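Local coordinates for protein thiol peroxidase (Aquifex aeolicus, PDB 2YZH) that probably reduces hydrogen peroxide and organic hydroperoxides to water and alcohols with electrons from thioredoxin, protecting the cell against oxidative stress, at residues D[87-92]-D[109-114]. Sequence-based numbering, arbitrary orientation.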
loop_
_atom_site.group_PDB
_atom_site.type_symbol
_atom_site.label_atom_id
_atom_site.label_comp_id
_atom_site.label_asym_id
_atom_site.label_seq_id
_atom_site.Cartn_x
_atom_site.Cartn_y
_atom_site.Cartn_z
ATOM N N MET D 87 1.998 13.643 3.116
ATOM C CA MET D 87 2.174 12.318 3.684
ATOM C C MET D 87 2.708 12.395 5.114
ATOM O O MET D 87 3.027 11.372 5.705
ATOM C CB MET D 87 3.128 11.483 2.821
ATOM C CG MET D 87 2.587 11.151 1.435
ATOM S SD MET D 87 0.984 10.320 1.508
ATOM C CE MET D 87 1.470 8.610 1.701
ATOM N N ASP D 88 2.815 13.603 5.662
ATOM C CA ASP D 88 3.288 13.777 7.041
ATOM C C ASP D 88 2.296 13.070 7.952
ATOM O O ASP D 88 1.106 13.055 7.652
ATOM C CB ASP D 88 3.277 15.253 7.458
ATOM C CG ASP D 88 4.248 16.103 6.672
ATOM O OD1 ASP D 88 5.458 15.808 6.705
ATOM O OD2 ASP D 88 3.796 17.074 6.033
ATOM N N LEU D 89 2.765 12.490 9.054
ATOM C CA LEU D 89 1.830 11.860 9.983
ATOM C C LEU D 89 1.106 13.007 10.667
ATOM O O LEU D 89 1.626 14.123 10.735
ATOM C CB LEU D 89 2.550 11.036 11.056
ATOM C CG LEU D 89 3.184 9.700 10.684
ATOM C CD1 LEU D 89 3.634 9.011 11.965
ATOM C CD2 LEU D 89 2.173 8.816 9.938
ATOM N N PRO D 90 -0.107 12.753 11.177
ATOM C CA PRO D 90 -0.890 13.787 11.861
ATOM C C PRO D 90 -0.117 14.444 13.013
ATOM O O PRO D 90 -0.295 15.625 13.295
ATOM C CB PRO D 90 -2.114 13.015 12.357
ATOM C CG PRO D 90 -2.293 11.964 11.296
ATOM C CD PRO D 90 -0.871 11.495 11.071
ATOM N N PHE D 91 0.749 13.677 13.668
ATOM C CA PHE D 91 1.515 14.202 14.799
ATOM C C PHE D 91 2.431 15.354 14.411
ATOM O O PHE D 91 2.623 16.284 15.188
ATOM C CB PHE D 91 2.314 13.076 15.443
ATOM C CG PHE D 91 1.484 11.873 15.764
ATOM C CD1 PHE D 91 0.489 11.938 16.735
ATOM C CD2 PHE D 91 1.657 10.687 15.058
ATOM C CE1 PHE D 91 -0.326 10.839 16.995
ATOM C CE2 PHE D 91 0.849 9.585 15.311
ATOM C CZ PHE D 91 -0.145 9.662 16.281
ATOM N N ALA D 92 2.989 15.294 13.207
ATOM C CA ALA D 92 3.869 16.356 12.730
ATOM C C ALA D 92 3.028 17.541 12.271
ATOM O O ALA D 92 3.410 18.694 12.463
ATOM C CB ALA D 92 4.731 15.850 11.583
ATOM N N SER D 109 -3.490 14.578 6.669
ATOM C CA SER D 109 -2.519 13.581 6.243
ATOM C C SER D 109 -3.113 12.486 5.375
ATOM O O SER D 109 -4.214 11.999 5.636
ATOM C CB SER D 109 -1.868 12.942 7.468
ATOM O OG SER D 109 -0.991 11.901 7.083
ATOM N N ASP D 110 -2.356 12.076 4.362
ATOM C CA ASP D 110 -2.804 11.028 3.450
ATOM C C ASP D 110 -2.021 9.733 3.697
ATOM O O ASP D 110 -2.007 8.830 2.862
ATOM C CB ASP D 110 -2.613 11.503 2.003
ATOM C CG ASP D 110 -3.280 10.592 0.996
ATOM O OD1 ASP D 110 -4.341 10.021 1.327
ATOM O OD2 ASP D 110 -2.755 10.466 -0.132
ATOM N N PHE D 111 -1.388 9.637 4.861
ATOM C CA PHE D 111 -0.584 8.465 5.187
ATOM C C PHE D 111 -1.349 7.150 5.231
ATOM O O PHE D 111 -0.807 6.105 4.887
ATOM C CB PHE D 111 0.119 8.663 6.545
ATOM C CG PHE D 111 -0.666 8.129 7.728
ATOM C CD1 PHE D 111 -0.453 6.831 8.195
ATOM C CD2 PHE D 111 -1.636 8.913 8.350
ATOM C CE1 PHE D 111 -1.193 6.319 9.265
ATOM C CE2 PHE D 111 -2.385 8.412 9.424
ATOM C CZ PHE D 111 -2.163 7.114 9.882
ATOM N N ARG D 112 -2.609 7.200 5.640
ATOM C CA ARG D 112 -3.362 5.969 5.802
ATOM C C ARG D 112 -3.767 5.218 4.548
ATOM O O ARG D 112 -3.598 4.002 4.483
ATOM C CB ARG D 112 -4.588 6.237 6.681
ATOM C CG ARG D 112 -5.386 4.999 7.053
ATOM C CD ARG D 112 -6.350 5.328 8.188
ATOM N NE ARG D 112 -5.648 5.414 9.468
ATOM C CZ ARG D 112 -6.113 6.062 10.533
ATOM N NH1 ARG D 112 -7.284 6.689 10.472
ATOM N NH2 ARG D 112 -5.415 6.075 11.662
ATOM N N TYR D 113 -4.271 5.932 3.549
ATOM C CA TYR D 113 -4.725 5.285 2.326
ATOM C C TYR D 113 -4.007 5.768 1.073
ATOM O O TYR D 113 -4.137 5.165 0.006
ATOM C CB TYR D 113 -6.223 5.517 2.168
ATOM C CG TYR D 113 -7.049 4.949 3.298
ATOM C CD1 TYR D 113 -7.153 3.570 3.487
ATOM C CD2 TYR D 113 -7.745 5.789 4.167
ATOM C CE1 TYR D 113 -7.942 3.040 4.519
ATOM C CE2 TYR D 113 -8.530 5.272 5.195
ATOM C CZ TYR D 113 -8.624 3.902 5.363
ATOM O OH TYR D 113 -9.407 3.397 6.377
ATOM N N ARG D 114 -3.253 6.853 1.211
ATOM C CA ARG D 114 -2.526 7.440 0.091
ATOM C C ARG D 114 -3.472 7.611 -1.089
ATOM O O ARG D 114 -3.147 7.262 -2.231
ATOM C CB ARG D 114 -1.331 6.565 -0.308
ATOM C CG ARG D 114 -0.307 7.311 -1.162
ATOM C CD ARG D 114 0.985 6.515 -1.350
ATOM N NE ARG D 114 0.795 5.344 -2.204
ATOM C CZ ARG D 114 1.765 4.491 -2.522
ATOM N NH1 ARG D 114 2.992 4.678 -2.050
ATOM N NH2 ARG D 114 1.515 3.461 -3.320
#
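Met87 and Phe111 bury the largest areas in this contact. Ser109 adds the hydrogen bond that crosses it. The contact joins the C-terminal ends of two adjacent parallel strands, 80-86 and 106-109, in the central sheet of the thioredoxin fold. Residues 87-89 lead into helix 90-100; residues 110-114 begin the loop after strand 106-109.

The Met87 side chain starts away from the other segment but bends at both chi2 (-55°) and chi3 (-86°). The bends carry its thioether back over the Asp110-Arg114 turn. SD lies 3.6 Å from the carbonyl O of Asp110, and CE packs on CG of Arg114 at 3.6 Å. The same Asp110 carbonyl accepts the backbone N-H of Arg114, which closes the turn.

The Phe111 ring meets the start of the helix. CD2 of Leu89 sits over one face in a CH-pi contact, 4.0 Å from the ring centroid and offset toward the rim. CB of Arg112 covers the opposite face. The Pro90 and Phe111 side chains cross at about a right angle, with CD of Pro90 3.8 Å from CE2 of Phe111. Leu89 is the N-cap residue of the helix, and Pro90 opens its first turn.

The Asp88 carboxylate hydrogen-bonds to OG of Ser86, OG of Ser57 and the backbone N of Leu58. Its side chain is about 7 Å from that of Cys63, the predicted peroxidatic cysteine. Leu89 also packs on Asp88 of the second subunit, at a subunit interface.

The Ser109 hydroxyl lies at the edge of the Phe111 ring, in its plane. OG donates a hydrogen bond to the backbone O of Asp88; the modelled 2.5 Å is doubtfully short, and the contact is tight. OG also accepts the N-H of Phe111 at 3.2 Å and a nearly straight 163°, forming an ST turn.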